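Local atomic coordinates of cytosolic ACYL coenzyme A thioester hydrolase (PDB entry 2V1O), a protein that hydrolyses fatty acyl-CoAs, preferably palmitoyl-CoA, to free fatty acids and coenzyme A, and is represented here by its N-terminal hotdog domain. Residues I26-S34 with T101-V109; T75-Q85 with Q132-Y140. All blocks are in the same frame, centred on the assembly; numbering follows the deposited sequence.

Contact 1. Residues I26-S34 with T101-V109. With COA (coenzyme A), chain G.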
loop_
_atom_site.group_PDB
_atom_site.type_symbol
_atom_site.label_atom_id
_atom_site.label_comp_id
_atom_site.label_asym_id
_atom_site.label_seq_id
_atom_site.Cartn_x
_atom_site.Cartn_y
_atom_site.Cartn_z
ATOM N N ILE A 26 -6.024 15.674 1.729
ATOM C CA ILE A 26 -6.972 16.778 1.586
ATOM C C ILE A 26 -8.266 16.274 0.938
ATOM O O ILE A 26 -9.361 16.540 1.441
ATOM C CB ILE A 26 -6.366 17.941 0.762
ATOM C CG1 ILE A 26 -5.273 18.655 1.570
ATOM C CG2 ILE A 26 -7.455 18.965 0.380
ATOM C CD1 ILE A 26 -4.341 19.507 0.705
ATOM N N GLU A 27 -8.134 15.526 -0.158
ATOM C CA GLU A 27 -9.304 15.069 -0.922
ATOM C C GLU A 27 -10.095 14.015 -0.144
ATOM O O GLU A 27 -11.322 14.008 -0.196
ATOM C CB GLU A 27 -8.902 14.566 -2.307
ATOM C CG GLU A 27 -10.035 14.583 -3.332
ATOM C CD GLU A 27 -10.922 13.347 -3.264
ATOM O OE1 GLU A 27 -10.391 12.221 -3.356
ATOM O OE2 GLU A 27 -12.159 13.497 -3.125
ATOM N N GLU A 28 -9.387 13.171 0.603
ATOM C CA GLU A 28 -10.030 12.186 1.493
ATOM C C GLU A 28 -10.958 12.868 2.508
ATOM O O GLU A 28 -12.105 12.441 2.692
ATOM C CB GLU A 28 -8.975 11.305 2.177
ATOM C CG GLU A 28 -8.247 10.371 1.196
ATOM C CD GLU A 28 -7.026 9.668 1.788
ATOM O OE1 GLU A 28 -6.356 10.223 2.699
ATOM O OE2 GLU A 28 -6.716 8.556 1.304
ATOM N N ALA A 29 -10.475 13.945 3.135
ATOM C CA ALA A 29 -11.293 14.726 4.061
ATOM C C ALA A 29 -12.481 15.349 3.344
ATOM O O ALA A 29 -13.603 15.277 3.843
ATOM C CB ALA A 29 -10.460 15.794 4.776
ATOM N N GLY A 30 -12.238 15.930 2.162
ATOM C CA GLY A 30 -13.311 16.501 1.357
ATOM C C GLY A 30 -14.372 15.487 0.971
ATOM O O GLY A 30 -15.579 15.779 1.034
ATOM N N ALA A 31 -13.932 14.292 0.593
ATOM C CA ALA A 31 -14.856 13.265 0.111
ATOM C C ALA A 31 -15.796 12.823 1.227
ATOM O O ALA A 31 -16.984 12.656 0.989
ATOM C CB ALA A 31 -14.097 12.069 -0.459
ATOM N N ILE A 32 -15.258 12.645 2.433
ATOM C CA ILE A 32 -16.074 12.203 3.575
ATOM C C ILE A 32 -17.134 13.244 3.938
ATOM O O ILE A 32 -18.326 12.922 4.060
ATOM C CB ILE A 32 -15.212 11.886 4.817
ATOM C CG1 ILE A 32 -14.444 10.577 4.610
ATOM C CG2 ILE A 32 -16.085 11.811 6.088
ATOM C CD1 ILE A 32 -13.231 10.422 5.543
ATOM N N ILE A 33 -16.700 14.493 4.089
ATOM C CA ILE A 33 -17.596 15.538 4.596
ATOM C C ILE A 33 -18.719 15.829 3.587
ATOM O O ILE A 33 -19.886 16.016 3.963
ATOM C CB ILE A 33 -16.800 16.814 5.042
ATOM C CG1 ILE A 33 -17.617 17.649 6.046
ATOM C CG2 ILE A 33 -16.305 17.630 3.823
ATOM C CD1 ILE A 33 -16.788 18.688 6.815
ATOM N N SER A 34 -18.378 15.810 2.302
ATOM C CA SER A 34 -19.348 16.133 1.258
ATOM C C SER A 34 -20.354 14.988 1.045
ATOM O O SER A 34 -21.553 15.231 0.930
ATOM C CB SER A 34 -18.630 16.530 -0.044
ATOM O OG SER A 34 -17.786 15.477 -0.494
ATOM N N THR A 101 0.503 23.903 7.082
ATOM C CA THR A 101 1.070 23.359 5.857
ATOM C C THR A 101 0.363 23.943 4.646
ATOM O O THR A 101 1.009 24.390 3.700
ATOM C CB THR A 101 0.949 21.817 5.819
ATOM O OG1 THR A 101 1.505 21.277 7.017
ATOM C CG2 THR A 101 1.668 21.235 4.593
ATOM N N ASN A 102 -0.967 23.965 4.697
ATOM C CA ASN A 102 -1.767 24.252 3.525
ATOM C C ASN A 102 -3.229 24.560 3.870
ATOM O O ASN A 102 -3.782 23.999 4.820
ATOM C CB ASN A 102 -1.702 23.033 2.582
ATOM C CG ASN A 102 -2.503 23.227 1.328
ATOM O OD1 ASN A 102 -3.607 22.700 1.197
ATOM N ND2 ASN A 102 -1.969 24.014 0.404
ATOM N N LYS A 103 -3.833 25.468 3.111
ATOM C CA LYS A 103 -5.285 25.635 3.087
ATOM C C LYS A 103 -5.740 25.398 1.647
ATOM O O LYS A 103 -5.148 25.935 0.710
ATOM C CB LYS A 103 -5.714 27.037 3.523
ATOM C CG LYS A 103 -5.263 27.494 4.899
ATOM C CD LYS A 103 -5.879 28.872 5.176
ATOM C CE LYS A 103 -5.087 29.682 6.184
ATOM N NZ LYS A 103 -3.937 30.402 5.546
ATOM N N ALA A 104 -6.775 24.585 1.473
ATOM C CA ALA A 104 -7.291 24.279 0.141
ATOM C C ALA A 104 -8.811 24.390 0.132
ATOM O O ALA A 104 -9.457 24.200 1.163
ATOM C CB ALA A 104 -6.848 22.878 -0.306
ATOM N N THR A 105 -9.372 24.720 -1.027
ATOM C CA THR A 105 -10.812 24.724 -1.204
ATOM C C THR A 105 -11.156 23.777 -2.354
ATOM O O THR A 105 -10.507 23.790 -3.406
ATOM C CB THR A 105 -11.361 26.142 -1.454
ATOM O OG1 THR A 105 -11.115 26.955 -0.301
ATOM C CG2 THR A 105 -12.876 26.121 -1.732
ATOM N N LEU A 106 -12.175 22.959 -2.130
ATOM C CA LEU A 106 -12.587 21.946 -3.087
ATOM C C LEU A 106 -14.074 22.063 -3.370
ATOM O O LEU A 106 -14.845 22.450 -2.495
ATOM C CB LEU A 106 -12.317 20.554 -2.517
ATOM C CG LEU A 106 -10.990 20.247 -1.810
ATOM C CD1 LEU A 106 -11.113 18.963 -0.990
ATOM C CD2 LEU A 106 -9.871 20.135 -2.811
ATOM N N TRP A 107 -14.466 21.673 -4.583
ATOM C CA TRP A 107 -15.868 21.574 -4.955
ATOM C C TRP A 107 -16.208 20.143 -5.313
ATOM O O TRP A 107 -15.491 19.496 -6.091
ATOM C CB TRP A 107 -16.188 22.497 -6.138
ATOM C CG TRP A 107 -16.058 23.942 -5.793
ATOM C CD1 TRP A 107 -14.915 24.689 -5.812
ATOM C CD2 TRP A 107 -17.113 24.825 -5.379
ATOM N NE1 TRP A 107 -15.190 25.984 -5.439
ATOM C CE2 TRP A 107 -16.531 26.094 -5.162
ATOM C CE3 TRP A 107 -18.492 24.663 -5.165
ATOM C CZ2 TRP A 107 -17.280 27.205 -4.744
ATOM C CZ3 TRP A 107 -19.240 25.772 -4.751
ATOM C CH2 TRP A 107 -18.626 27.024 -4.543
ATOM N N TYR A 108 -17.308 19.667 -4.730
ATOM C CA TYR A 108 -17.837 18.332 -4.969
ATOM C C TYR A 108 -19.240 18.410 -5.554
ATOM O O TYR A 108 -19.969 19.360 -5.304
ATOM C CB TYR A 108 -17.885 17.541 -3.660
ATOM C CG TYR A 108 -16.520 17.136 -3.167
ATOM C CD1 TYR A 108 -15.982 15.889 -3.506
ATOM C CD2 TYR A 108 -15.756 17.998 -2.374
ATOM C CE1 TYR A 108 -14.717 15.509 -3.076
ATOM C CE2 TYR A 108 -14.473 17.617 -1.933
ATOM C CZ TYR A 108 -13.971 16.376 -2.291
ATOM O OH TYR A 108 -12.719 15.977 -1.867
ATOM N N VAL A 109 -19.598 17.387 -6.313
ATOM C CA VAL A 109 -20.926 17.242 -6.886
ATOM C C VAL A 109 -21.432 15.827 -6.547
ATOM O O VAL A 109 -20.731 14.850 -6.803
ATOM C CB VAL A 109 -20.893 17.470 -8.423
ATOM C CG1 VAL A 109 -22.263 17.230 -9.045
ATOM C CG2 VAL A 109 -20.373 18.888 -8.763
HETATM N N1A COA G . -16.285 22.876 -10.491
HETATM C C2A COA G . -17.322 23.249 -9.668
HETATM N N3A COA G . -18.610 22.894 -9.996
HETATM C C4A COA G . -18.840 22.175 -11.126
HETATM C C5A COA G . -17.809 21.779 -11.967
HETATM C C6A COA G . -16.513 22.136 -11.639
HETATM N N6A COA G . -15.492 21.800 -12.425
HETATM N N7A COA G . -18.348 21.082 -13.000
HETATM C C8A COA G . -19.686 21.034 -12.825
HETATM N N9A COA G . -19.996 21.704 -11.673
HETATM C C1B COA G . -21.291 21.787 -10.997
HETATM C C2B COA G . -22.231 22.761 -11.692
HETATM O O2B COA G . -21.930 24.093 -11.342
HETATM C C3B COA G . -23.580 22.253 -11.206
HETATM O O3B COA G . -23.928 22.785 -9.941
HETATM P P3B COA G . -25.028 23.956 -9.788
HETATM O O7A COA G . -24.446 25.193 -10.390
HETATM O O8A COA G . -26.270 23.544 -10.542
HETATM O O9A COA G . -25.312 24.159 -8.321
HETATM C C4B COA G . -23.349 20.752 -11.030
HETATM O O4B COA G . -21.949 20.544 -11.038
HETATM C C5B COA G . -24.009 19.914 -12.120
HETATM O O5B COA G . -23.718 20.432 -13.399
HETATM P P1A COA G . -24.154 19.586 -14.689
HETATM O O1A COA G . -25.514 18.990 -14.454
HETATM O O2A COA G . -24.083 20.495 -15.895
HETATM O O3A COA G . -23.086 18.388 -14.823
HETATM P P2A COA G . -21.712 18.465 -15.649
HETATM O O4A COA G . -21.075 19.832 -15.577
HETATM O O5A COA G . -21.889 17.978 -17.069
HETATM O O6A COA G . -20.826 17.381 -14.865
HETATM C CBP COA G . -19.481 16.511 -13.077
HETATM C CCP COA G . -20.336 17.679 -13.568
HETATM C CDP COA G . -18.716 16.955 -11.825
HETATM C CEP COA G . -20.445 15.387 -12.696
HETATM C CAP COA G . -18.525 16.090 -14.202
HETATM O OAP COA G . -17.692 17.162 -14.596
HETATM C C9P COA G . -17.674 14.898 -13.834
HETATM O O9P COA G . -18.242 13.623 -13.823
HETATM N N8P COA G . -16.402 15.131 -13.540
HETATM C C7P COA G . -15.532 14.107 -12.990
HETATM C C6P COA G . -15.764 13.908 -11.493
HETATM C C5P COA G . -14.805 12.858 -10.977
HETATM O O5P COA G . -14.981 11.667 -11.289
HETATM N N4P COA G . -13.808 13.293 -10.203
HETATM C C3P COA G . -12.564 12.553 -10.000
HETATM C C2P COA G . -11.735 12.358 -11.289
HETATM S S1P COA G . -10.313 11.337 -10.846
#
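Y108 lays one face of its ring against the helix 26-34, over the G30 carbonyl and the S34 hydroxyl. This is the core of the hotdog fold, in which a long central helix, the sausage, is wrapped by a curved antiparallel sheet. Helix and strand run at 43° to each other, their axes 9.4 Å apart. S34 OG sits over the rim of the ring, 3.4 Å from Y108 CG. Its chi1 of 59° turns the hydroxyl back to its own helix, where S34 OG donates to G30 O at 2.7 Å. That carbonyl oxygen also accepts from S34 N, on the other face of its plane. G30 has no side chain, which lets the strand come close: G30 CA lies 3.3 Å from Y108 OH and 4.0 Å from L106 CD1. Further back along the helix the contact is mostly apolar. I26 CG2 touches both A104 CB, at 4.0 Å, and L106 CD1, at 3.9 Å. I26 CD1 meets N102 OD1; the amide nitrogen of N102 is hydrogen-bonded to T56 and to the backbone of D57. On the other side of the strand, W107 and V109 belong to the coenzyme A pocket. E27 comes to the edge of the tyrosine ring. Its chain bends beyond CG, which brings the carboxylate to Y108. E27 OE1 is taken by the backbone N of G20 of a third subunit, so this buried carboxylate joins strand, helix and subunit interface. Y108 OH donates to E27 OE2 at 2.8 Å, meeting the oxygen on its anti side, 23° out of the carboxylate plane.

Contact 2. Residues T75-Q85 with Q132-Y140; sequences TYTSKHSVEVQ and QEEEGRKRY. With COA (coenzyme A), chain G.
The helix 132-140 crosses strand 75-77 at 66°, with axes 7.6 Å apart, and Y76 and G136 bring their CA atoms within 5.1 Å. A classic beta bulge sets T75 and Y76 together opposite E83. The Y76 ring lies flat on the helix backbone, with G136 C and R137 N over one face. Y140 CB packs beside the ring, 3.5 Å from Y76 CE2. R139 grips E83 side-on. R139 NE donates to E83 OE2 at 2.7 Å and R139 NH2 to E83 OE1 at 2.8 Å, both on syn lone pairs, and the two flat groups are nearly coplanar. T75 OG1 adds a third bond, reaching E83 OE1 from above the carboxylate plane. A water joins R139 NH2 to the carbonyls of T75 and Q132. Q85 NE2 lies over one face of the guanidinium. At the turn, S78 CB makes a CH-pi contact over the Y140 ring, 3.7 Å from its centroid. Y140 OH donates to coenzyme A O7A in a very short bond, 2.5 Å, while S78 OG and H80 N both donate to O9A. Hairpin turn and helix 130-146 thus supply part of the 3'-phosphate site of the coenzyme A pocket in this hotdog domain.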
loop_
_atom_site.group_PDB
_atom_site.type_symbol
_atom_site.label_atom_id
_atom_site.label_comp_id
_atom_site.label_asym_id
_atom_site.label_seq_id
_atom_site.Cartn_x
_atom_site.Cartn_y
_atom_site.Cartn_z
ATOM N N THR A 75 -18.412 25.074 3.547
ATOM C CA THR A 75 -18.520 26.522 3.669
ATOM C C THR A 75 -19.595 27.111 2.760
ATOM O O THR A 75 -20.025 28.254 2.953
ATOM C CB THR A 75 -17.159 27.186 3.417
ATOM O OG1 THR A 75 -16.610 26.703 2.181
ATOM C CG2 THR A 75 -16.207 26.839 4.558
ATOM N N TYR A 76 -20.028 26.327 1.771
ATOM C CA TYR A 76 -21.115 26.737 0.881
ATOM C C TYR A 76 -21.770 25.537 0.205
ATOM O O TYR A 76 -21.119 24.510 -0.037
ATOM C CB TYR A 76 -20.615 27.733 -0.190
ATOM C CG TYR A 76 -21.731 28.350 -1.006
ATOM C CD1 TYR A 76 -22.563 29.328 -0.455
ATOM C CD2 TYR A 76 -21.978 27.934 -2.314
ATOM C CE1 TYR A 76 -23.597 29.881 -1.186
ATOM C CE2 TYR A 76 -23.014 28.484 -3.054
ATOM C CZ TYR A 76 -23.815 29.460 -2.483
ATOM O OH TYR A 76 -24.845 30.004 -3.200
ATOM N N THR A 77 -23.064 25.669 -0.085
ATOM C CA THR A 77 -23.744 24.735 -0.982
ATOM C C THR A 77 -24.560 25.499 -2.029
ATOM O O THR A 77 -25.247 26.478 -1.707
ATOM C CB THR A 77 -24.656 23.715 -0.235
ATOM O OG1 THR A 77 -25.715 24.403 0.451
ATOM C CG2 THR A 77 -23.852 22.846 0.750
ATOM N N SER A 78 -24.452 25.062 -3.279
ATOM C CA SER A 78 -25.297 25.552 -4.361
ATOM C C SER A 78 -26.376 24.493 -4.595
ATOM O O SER A 78 -26.518 23.566 -3.783
ATOM C CB SER A 78 -24.470 25.803 -5.625
ATOM O OG SER A 78 -23.967 24.584 -6.165
ATOM N N LYS A 79 -27.132 24.613 -5.689
ATOM C CA LYS A 79 -28.198 23.647 -5.960
ATOM C C LYS A 79 -27.668 22.213 -6.088
ATOM O O LYS A 79 -28.277 21.280 -5.561
ATOM C CB LYS A 79 -29.011 24.034 -7.201
ATOM C CG LYS A 79 -30.243 23.146 -7.400
ATOM C CD LYS A 79 -31.211 23.675 -8.441
ATOM C CE LYS A 79 -32.342 22.678 -8.659
ATOM N NZ LYS A 79 -33.392 23.211 -9.581
ATOM N N HIS A 80 -26.531 22.059 -6.769
ATOM C CA HIS A 80 -25.959 20.743 -7.067
ATOM C C HIS A 80 -24.478 20.594 -6.719
ATOM O O HIS A 80 -23.815 19.679 -7.220
ATOM C CB HIS A 80 -26.146 20.399 -8.549
ATOM C CG HIS A 80 -27.548 20.560 -9.040
ATOM N ND1 HIS A 80 -28.538 19.637 -8.787
ATOM C CD2 HIS A 80 -28.124 21.539 -9.776
ATOM C CE1 HIS A 80 -29.665 20.037 -9.350
ATOM N NE2 HIS A 80 -29.441 21.188 -9.956
ATOM N N SER A 81 -23.950 21.466 -5.863
ATOM C CA SER A 81 -22.529 21.380 -5.513
ATOM C C SER A 81 -22.226 21.816 -4.072
ATOM O O SER A 81 -23.022 22.520 -3.440
ATOM C CB SER A 81 -21.644 22.128 -6.532
ATOM O OG SER A 81 -21.541 23.517 -6.251
ATOM N N VAL A 82 -21.066 21.380 -3.581
ATOM C CA VAL A 82 -20.626 21.602 -2.204
ATOM C C VAL A 82 -19.225 22.196 -2.221
ATOM O O VAL A 82 -18.324 21.647 -2.861
ATOM C CB VAL A 82 -20.567 20.259 -1.411
ATOM C CG1 VAL A 82 -20.114 20.484 0.063
ATOM C CG2 VAL A 82 -21.904 19.520 -1.475
ATOM N N GLU A 83 -19.041 23.310 -1.516
ATOM C CA GLU A 83 -17.715 23.885 -1.342
ATOM C C GLU A 83 -17.161 23.449 0.012
ATOM O O GLU A 83 -17.843 23.569 1.037
ATOM C CB GLU A 83 -17.762 25.412 -1.435
ATOM C CG GLU A 83 -16.389 26.066 -1.413
ATOM C CD GLU A 83 -16.450 27.550 -1.080
ATOM O OE1 GLU A 83 -17.116 27.909 -0.086
ATOM O OE2 GLU A 83 -15.838 28.351 -1.820
ATOM N N VAL A 84 -15.935 22.931 0.003
ATOM C CA VAL A 84 -15.282 22.450 1.225
ATOM C C VAL A 84 -13.933 23.139 1.386
ATOM O O VAL A 84 -13.131 23.183 0.444
ATOM C CB VAL A 84 -15.069 20.895 1.211
ATOM C CG1 VAL A 84 -14.404 20.431 2.515
ATOM C CG2 VAL A 84 -16.397 20.131 0.963
ATOM N N GLN A 85 -13.703 23.702 2.569
ATOM C CA GLN A 85 -12.409 24.259 2.917
ATOM C C GLN A 85 -11.665 23.265 3.786
ATOM O O GLN A 85 -12.214 22.745 4.766
ATOM C CB GLN A 85 -12.558 25.587 3.652
ATOM C CG GLN A 85 -13.094 26.703 2.780
ATOM C CD GLN A 85 -13.190 28.030 3.509
ATOM O OE1 GLN A 85 -12.772 28.159 4.663
ATOM N NE2 GLN A 85 -13.757 29.027 2.836
ATOM N N GLN A 132 -21.698 34.726 5.781
ATOM C CA GLN A 132 -21.063 33.475 5.368
ATOM C C GLN A 132 -21.669 32.948 4.066
ATOM O O GLN A 132 -20.947 32.482 3.177
ATOM C CB GLN A 132 -21.170 32.432 6.483
ATOM C CG GLN A 132 -20.370 32.782 7.732
ATOM C CD GLN A 132 -20.645 31.836 8.890
ATOM O OE1 GLN A 132 -21.765 31.348 9.058
ATOM N NE2 GLN A 132 -19.622 31.582 9.703
ATOM N N GLU A 133 -22.993 33.041 3.950
ATOM C CA GLU A 133 -23.677 32.611 2.733
ATOM C C GLU A 133 -23.332 33.513 1.550
ATOM O O GLU A 133 -23.068 33.021 0.447
ATOM C CB GLU A 133 -25.192 32.538 2.927
ATOM C CG GLU A 133 -25.888 31.871 1.744
ATOM C CD GLU A 133 -27.371 31.679 1.942
ATOM O OE1 GLU A 133 -27.939 32.266 2.886
ATOM O OE2 GLU A 133 -27.972 30.938 1.136
ATOM N N GLU A 134 -23.327 34.824 1.793
ATOM C CA GLU A 134 -22.969 35.815 0.777
ATOM C C GLU A 134 -21.561 35.598 0.227
ATOM O O GLU A 134 -21.352 35.660 -0.984
ATOM C CB GLU A 134 -23.101 37.236 1.331
ATOM C CG GLU A 134 -24.514 37.618 1.730
ATOM C CD GLU A 134 -24.600 39.002 2.339
ATOM O OE1 GLU A 134 -23.591 39.486 2.906
ATOM O OE2 GLU A 134 -25.686 39.612 2.248
ATOM N N GLU A 135 -20.608 35.339 1.122
ATOM C CA GLU A 135 -19.212 35.122 0.740
ATOM C C GLU A 135 -19.043 33.846 -0.082
ATOM O O GLU A 135 -18.319 33.837 -1.083
ATOM C CB GLU A 135 -18.310 35.093 1.973
ATOM C CG GLU A 135 -18.082 36.467 2.616
ATOM C CD GLU A 135 -17.531 36.382 4.035
ATOM O OE1 GLU A 135 -17.339 35.257 4.550
ATOM O OE2 GLU A 135 -17.291 37.448 4.646
ATOM N N GLY A 136 -19.711 32.778 0.352
ATOM C CA GLY A 136 -19.732 31.519 -0.386
ATOM C C GLY A 136 -20.394 31.648 -1.745
ATOM O O GLY A 136 -19.914 31.086 -2.732
ATOM N N ARG A 137 -21.492 32.407 -1.796
ATOM C CA ARG A 137 -22.226 32.603 -3.036
ATOM C C ARG A 137 -21.347 33.320 -4.067
ATOM O O ARG A 137 -21.359 32.976 -5.247
ATOM C CB ARG A 137 -23.521 33.370 -2.763
ATOM C CG ARG A 137 -24.410 33.590 -3.975
ATOM C CD ARG A 137 -24.963 35.003 -3.938
ATOM N NE ARG A 137 -23.889 35.950 -3.621
ATOM C CZ ARG A 137 -23.907 36.831 -2.621
ATOM N NH1 ARG A 137 -24.975 36.952 -1.833
ATOM N NH2 ARG A 137 -22.855 37.613 -2.433
ATOM N N LYS A 138 -20.565 34.289 -3.599
ATOM C CA LYS A 138 -19.612 35.018 -4.447
ATOM C C LYS A 138 -18.525 34.103 -5.034
ATOM O O LYS A 138 -18.156 34.238 -6.205
ATOM C CB LYS A 138 -18.971 36.158 -3.652
ATOM C CG LYS A 138 -18.238 37.177 -4.497
ATOM C CD LYS A 138 -17.617 38.263 -3.631
ATOM C CE LYS A 138 -16.561 39.048 -4.402
ATOM N NZ LYS A 138 -17.150 39.952 -5.429
ATOM N N ARG A 139 -18.013 33.185 -4.217
ATOM C CA ARG A 139 -17.005 32.226 -4.682
ATOM C C ARG A 139 -17.610 31.243 -5.686
ATOM O O ARG A 139 -16.981 30.924 -6.695
ATOM C CB ARG A 139 -16.363 31.482 -3.508
ATOM C CG ARG A 139 -15.611 32.387 -2.534
ATOM C CD ARG A 139 -14.810 31.592 -1.500
ATOM N NE ARG A 139 -15.665 30.781 -0.626
ATOM C CZ ARG A 139 -16.198 31.191 0.524
ATOM N NH1 ARG A 139 -15.981 32.425 0.978
ATOM N NH2 ARG A 139 -16.953 30.355 1.230
ATOM N N TYR A 140 -18.829 30.785 -5.402
ATOM C CA TYR A 140 -19.603 29.931 -6.307
ATOM C C TYR A 140 -19.777 30.584 -7.676
ATOM O O TYR A 140 -19.476 29.983 -8.705
ATOM C CB TYR A 140 -20.975 29.637 -5.694
ATOM C CG TYR A 140 -21.982 29.059 -6.665
ATOM C CD1 TYR A 140 -21.776 27.812 -7.247
ATOM C CD2 TYR A 140 -23.152 29.758 -6.993
ATOM C CE1 TYR A 140 -22.701 27.271 -8.135
ATOM C CE2 TYR A 140 -24.085 29.222 -7.881
ATOM C CZ TYR A 140 -23.848 27.975 -8.447
ATOM O OH TYR A 140 -24.760 27.422 -9.316
HETATM N N1A COA G . -16.285 22.876 -10.491
HETATM C C2A COA G . -17.322 23.249 -9.668
HETATM N N3A COA G . -18.610 22.894 -9.996
HETATM C C4A COA G . -18.840 22.175 -11.126
HETATM C C5A COA G . -17.809 21.779 -11.967
HETATM C C6A COA G . -16.513 22.136 -11.639
HETATM N N6A COA G . -15.492 21.800 -12.425
HETATM N N7A COA G . -18.348 21.082 -13.000
HETATM C C8A COA G . -19.686 21.034 -12.825
HETATM N N9A COA G . -19.996 21.704 -11.673
HETATM C C1B COA G . -21.291 21.787 -10.997
HETATM C C2B COA G . -22.231 22.761 -11.692
HETATM O O2B COA G . -21.930 24.093 -11.342
HETATM C C3B COA G . -23.580 22.253 -11.206
HETATM O O3B COA G . -23.928 22.785 -9.941
HETATM P P3B COA G . -25.028 23.956 -9.788
HETATM O O7A COA G . -24.446 25.193 -10.390
HETATM O O8A COA G . -26.270 23.544 -10.542
HETATM O O9A COA G . -25.312 24.159 -8.321
HETATM C C4B COA G . -23.349 20.752 -11.030
HETATM O O4B COA G . -21.949 20.544 -11.038
HETATM C C5B COA G . -24.009 19.914 -12.120
HETATM O O5B COA G . -23.718 20.432 -13.399
HETATM P P1A COA G . -24.154 19.586 -14.689
HETATM O O1A COA G . -25.514 18.990 -14.454
HETATM O O2A COA G . -24.083 20.495 -15.895
HETATM O O3A COA G . -23.086 18.388 -14.823
HETATM P P2A COA G . -21.712 18.465 -15.649
HETATM O O4A COA G . -21.075 19.832 -15.577
HETATM O O5A COA G . -21.889 17.978 -17.069
HETATM O O6A COA G . -20.826 17.381 -14.865
HETATM C CBP COA G . -19.481 16.511 -13.077
HETATM C CCP COA G . -20.336 17.679 -13.568
HETATM C CDP COA G . -18.716 16.955 -11.825
HETATM C CEP COA G . -20.445 15.387 -12.696
HETATM C CAP COA G . -18.525 16.090 -14.202
HETATM O OAP COA G . -17.692 17.162 -14.596
HETATM C C9P COA G . -17.674 14.898 -13.834
HETATM O O9P COA G . -18.242 13.623 -13.823
HETATM N N8P COA G . -16.402 15.131 -13.540
HETATM C C7P COA G . -15.532 14.107 -12.990
HETATM C C6P COA G . -15.764 13.908 -11.493
HETATM C C5P COA G . -14.805 12.858 -10.977
HETATM O O5P COA G . -14.981 11.667 -11.289
HETATM N N4P COA G . -13.808 13.293 -10.203
HETATM C C3P COA G . -12.564 12.553 -10.000
HETATM C C2P COA G . -11.735 12.358 -11.289
HETATM S S1P COA G . -10.313 11.337 -10.846
HETATM O O HOH W 1 -18.848 30.755 3.355
HETATM O O HOH W 2 -26.515 31.386 -1.562
HETATM O O HOH W 3 -26.160 28.096 0.239
HETATM O O HOH W 4 -27.147 26.953 -7.626
#

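After strand 2-5 the chain forms the central helix 19-38, then passes through strands 46-57, 67-77 and 82-91 before reaching strand 98-112. There contact 1 closes its loop, bringing the sheet back onto the helix. Contact 2 starts within that loop, at the 75-85 hairpin, and closes beyond it on helix 130-146, so the two loops cross. Their centres lie about 13 Å apart. Strands 82-91 and 98-112 are neighbours in the sheet, and probable hydrogen bonds from L106 N to V84 O and from V82 N to Y108 O join the contacts directly. Contact 1 ties the sheet to the central helix, contact 2 ties it to helix 130-146, and both touch the same coenzyme A.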